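Local atomic coordinates of capsid protein (Infectious hypodermal and hematopoietic necrosis virus, PDB entry 3N7X), a protein that forms the icosahedral shell of a small shrimp densovirus, sixty copies of a beta-barrel subunit assembling into the particle, and binds calcium. Residues A[95-98]-A[99-103]; A[102-105]-A[106-109]. All coordinates share one frame; numbering follows the deposited sequence.

Interaction 1 of 2, residues A[95-98]-A[99-103]; sequences ETQR and YKMVK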
# COMPACT_ATOMS: atom_id res chain seq x y z
N GLU A 95 -82.63 52.50 37.72
CA GLU A 95 -81.92 51.31 37.30
C GLU A 95 -81.58 51.30 35.82
O GLU A 95 -82.33 51.84 35.00
CB GLU A 95 -82.70 50.05 37.70
CG GLU A 95 -84.20 50.14 37.55
CD GLU A 95 -84.93 48.93 38.12
OE1 GLU A 95 -84.74 48.61 39.32
OE2 GLU A 95 -85.70 48.29 37.37
N THR A 96 -80.44 50.71 35.48
CA THR A 96 -79.99 50.60 34.10
C THR A 96 -80.87 49.57 33.39
O THR A 96 -81.41 48.67 34.02
CB THR A 96 -78.54 50.09 34.03
OG1 THR A 96 -78.44 48.83 34.69
CG2 THR A 96 -77.59 51.08 34.69
N GLN A 97 -81.01 49.71 32.07
CA GLN A 97 -81.83 48.77 31.32
C GLN A 97 -81.38 47.34 31.59
O GLN A 97 -82.21 46.44 31.76
CB GLN A 97 -81.74 49.03 29.81
CG GLN A 97 -82.76 50.01 29.27
CD GLN A 97 -84.20 49.65 29.63
OE1 GLN A 97 -84.79 50.23 30.54
NE2 GLN A 97 -84.76 48.67 28.91
N ARG A 98 -80.07 47.13 31.62
CA ARG A 98 -79.55 45.80 31.86
C ARG A 98 -79.97 45.26 33.22
O ARG A 98 -80.47 44.14 33.31
CB ARG A 98 -78.03 45.78 31.69
CG ARG A 98 -77.62 46.03 30.24
CD ARG A 98 -76.16 45.73 29.93
NE ARG A 98 -75.96 45.79 28.48
CZ ARG A 98 -74.99 45.16 27.82
NH1 ARG A 98 -74.10 44.41 28.46
NH2 ARG A 98 -74.93 45.25 26.50
N TYR A 99 -79.80 46.04 34.28
CA TYR A 99 -80.21 45.55 35.58
C TYR A 99 -81.71 45.27 35.57
O TYR A 99 -82.16 44.23 36.03
CB TYR A 99 -79.87 46.57 36.68
CG TYR A 99 -80.45 46.21 38.04
CD1 TYR A 99 -80.37 44.90 38.52
CD2 TYR A 99 -81.08 47.17 38.83
CE1 TYR A 99 -80.92 44.55 39.77
CE2 TYR A 99 -81.62 46.84 40.07
CZ TYR A 99 -81.54 45.53 40.54
OH TYR A 99 -82.09 45.21 41.76
N LYS A 100 -82.47 46.20 35.01
CA LYS A 100 -83.91 46.08 34.94
C LYS A 100 -84.38 44.77 34.30
O LYS A 100 -85.29 44.12 34.80
CB LYS A 100 -84.48 47.26 34.16
CG LYS A 100 -85.99 47.31 34.09
CD LYS A 100 -86.43 48.55 33.32
CE LYS A 100 -87.95 48.64 33.20
NZ LYS A 100 -88.36 49.86 32.43
N MET A 101 -83.74 44.38 33.20
CA MET A 101 -84.13 43.16 32.49
C MET A 101 -83.72 41.84 33.14
O MET A 101 -84.26 40.80 32.77
CB MET A 101 -83.57 43.20 31.08
CG MET A 101 -84.00 44.42 30.29
SD MET A 101 -85.75 44.41 29.93
CE MET A 101 -85.74 43.72 28.32
N VAL A 102 -82.78 41.87 34.08
CA VAL A 102 -82.35 40.63 34.73
C VAL A 102 -82.59 40.64 36.23
O VAL A 102 -82.28 39.68 36.92
CB VAL A 102 -80.84 40.36 34.50
CG1 VAL A 102 -80.57 40.19 33.03
CG2 VAL A 102 -80.01 41.50 35.08
N LYS A 103 -83.14 41.75 36.71
CA LYS A 103 -83.45 41.94 38.12
C LYS A 103 -84.21 40.75 38.72
O LYS A 103 -83.83 40.20 39.75
CB LYS A 103 -84.26 43.21 38.26
CG LYS A 103 -84.71 43.59 39.65
CD LYS A 103 -85.58 44.83 39.52
CE LYS A 103 -86.14 45.31 40.83
NZ LYS A 103 -87.10 46.42 40.54
O HOH W 1 -86.24 52.42 31.85
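Thr-96 caps the helix 97-109 of this viral beta-barrel subunit by taking the backbone N-H of Tyr-99. The N-cap bond runs from Tyr-99 N to Thr-96 OG1 at 3.1 Å. OG1 sits between its own backbone N and carbonyl carbon (chi1 58°), which turns it back toward the first helical turn. The same hydroxyl is also bonded to Leu-83 O. Behind the cap, Lys-100 N meets Thr-96 O at 2.9 Å in a nearly straight bond.

This is the tight side. Thr-96 and Tyr-99 are buried against Phe-50 of strand 45-59. Glu-95 CB lies near the plane of the Tyr-99 ring, 3.5 Å from CD2 at its edge. The carboxylate beyond it is turned steeply against that ring.

The loose side is charged. Lys-100 is exposed and fully extended. Its CG lies 3.4 Å from Glu-95 OE2, but its ammonium runs on past the carboxylate. Lys-103 crosses Glu-95 at about a right angle, and its NZ makes a weak salt bridge to OE1 at 3.4 Å. Buried Gln-97 borders this side alongside Lys-100, its NE2 hydrogen-bonded to Tyr-109 OH of a second subunit. One water donates to Gln-97 OE1 at 2.9 Å and weakly accepts from Lys-100 NZ.

Interaction 2 of 2, residues A[102-105]-A[106-109]; sequences VKSM and MKTY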
# COMPACT_ATOMS: atom_id res chain seq x y z
N VAL A 102 -82.78 41.87 34.08
CA VAL A 102 -82.35 40.63 34.73
C VAL A 102 -82.59 40.64 36.23
O VAL A 102 -82.28 39.68 36.92
CB VAL A 102 -80.84 40.36 34.50
CG1 VAL A 102 -80.57 40.19 33.03
CG2 VAL A 102 -80.01 41.50 35.08
N LYS A 103 -83.14 41.75 36.71
CA LYS A 103 -83.45 41.94 38.12
C LYS A 103 -84.21 40.75 38.72
O LYS A 103 -83.83 40.20 39.75
CB LYS A 103 -84.26 43.21 38.26
CG LYS A 103 -84.71 43.59 39.65
CD LYS A 103 -85.58 44.83 39.52
CE LYS A 103 -86.14 45.31 40.83
NZ LYS A 103 -87.10 46.42 40.54
N SER A 104 -85.29 40.35 38.05
CA SER A 104 -86.11 39.26 38.55
C SER A 104 -85.34 37.94 38.63
O SER A 104 -85.43 37.22 39.63
CB SER A 104 -87.34 39.10 37.65
OG SER A 104 -88.33 38.35 38.32
N MET A 105 -84.60 37.63 37.58
CA MET A 105 -83.83 36.40 37.54
C MET A 105 -82.74 36.42 38.62
O MET A 105 -82.53 35.42 39.31
CB MET A 105 -83.20 36.23 36.16
CG MET A 105 -82.87 34.79 35.81
SD MET A 105 -82.01 34.66 34.23
CE MET A 105 -83.32 35.10 33.13
N MET A 106 -82.06 37.55 38.76
CA MET A 106 -81.02 37.70 39.78
C MET A 106 -81.59 37.40 41.14
O MET A 106 -81.07 36.58 41.89
CB MET A 106 -80.52 39.13 39.85
CG MET A 106 -79.62 39.57 38.75
SD MET A 106 -79.26 41.29 39.09
CE MET A 106 -78.25 41.16 40.58
N LYS A 107 -82.65 38.13 41.46
CA LYS A 107 -83.32 38.03 42.74
C LYS A 107 -83.66 36.60 43.13
O LYS A 107 -83.40 36.18 44.25
CB LYS A 107 -84.61 38.85 42.71
CG LYS A 107 -85.45 38.73 43.98
CD LYS A 107 -86.83 39.36 43.81
CE LYS A 107 -87.62 38.67 42.70
NZ LYS A 107 -89.00 39.23 42.53
N THR A 108 -84.24 35.86 42.19
CA THR A 108 -84.66 34.51 42.48
C THR A 108 -83.64 33.39 42.32
O THR A 108 -83.60 32.48 43.14
CB THR A 108 -85.88 34.15 41.62
OG1 THR A 108 -86.92 35.11 41.85
CG2 THR A 108 -86.39 32.76 41.97
N TYR A 109 -82.83 33.44 41.28
CA TYR A 109 -81.89 32.36 41.05
C TYR A 109 -80.44 32.57 41.41
O TYR A 109 -79.66 31.62 41.42
CB TYR A 109 -82.04 31.90 39.60
CG TYR A 109 -83.45 31.40 39.33
CD1 TYR A 109 -83.87 30.17 39.83
CD2 TYR A 109 -84.38 32.20 38.66
CE1 TYR A 109 -85.19 29.74 39.68
CE2 TYR A 109 -85.71 31.78 38.51
CZ TYR A 109 -86.10 30.55 39.02
OH TYR A 109 -87.41 30.13 38.89
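Met-106 folds back over the preceding turn of the alpha-helix 97-109, and Met-105 touches Tyr-109, one turn on, with its CG. These two methionines bury the most surface of any residues here. The contact joins the middle of the helix to its C-terminal turn.

Met-106 is fixed first through its backbone. Its N bonds to Val-102 O at 2.8 Å, nearly straight at 168°. Its CG stands beside its own backbone N (chi1 -75°), and this lays CG 3.2 Å from the same Val-102 O. SD lies 4.1 Å from Val-102 CG2. The Met-106 side chain also touches Leu-293 and Val-295 of strand 281-296, so this face of the helix packs on the sheet.

Met-105 leaves the helix on another side. Its CG is the part that meets the Tyr-109 ring, 4.1 Å from CD2, and the two side chains cross at about a right angle. Met-105 O accepts from Tyr-109 N at 2.8 Å. Met-105 also packs on Met-101 of a second subunit. The Tyr-109 ring has Thr-108 CG2 over the centre of one face, 3.6 Å above the plane. Its hydroxyl bonds to Gln-97 NE2 of the second subunit.

On the more exposed side, Ser-104 O receives Thr-108 N at 3.1 Å. Thr-108 OG1 adds a weak bond to the same oxygen, so two donors from one residue share it.

The chemistry is therefore divided. Four backbone bonds join the turns, from Met-106, Lys-107, Thr-108 and Tyr-109 to Val-102, Lys-103, Ser-104 and Met-105. The helix kinks at 104-105, where neither N bonds to the turn before. The side-chain pairs Val-102/Met-106 and Met-105/Tyr-109 are apolar. The methionines serve two different surfaces, one the subunit's own sheet and the other a neighbouring subunit.

From the N terminus, the chain leaves strand 93-95 and enters helix 97-109 through interaction 1. That contact closes the first turns. Interaction 2 begins at Val-102, where interaction 1 is ending, and carries the helix to its last residue before strand 111-131. The two overlap at Val-102 and Lys-103 and follow in series; neither nests inside the other. Their centres are 10 Å apart. They also touch directly, with Tyr-99 CE1 packed 3.7 Å from Met-106 SD. Interaction 1 faces strand 45-59 and interaction 2 faces strand 281-296, two paired strands of one sheet. Both also pack on a second subunit.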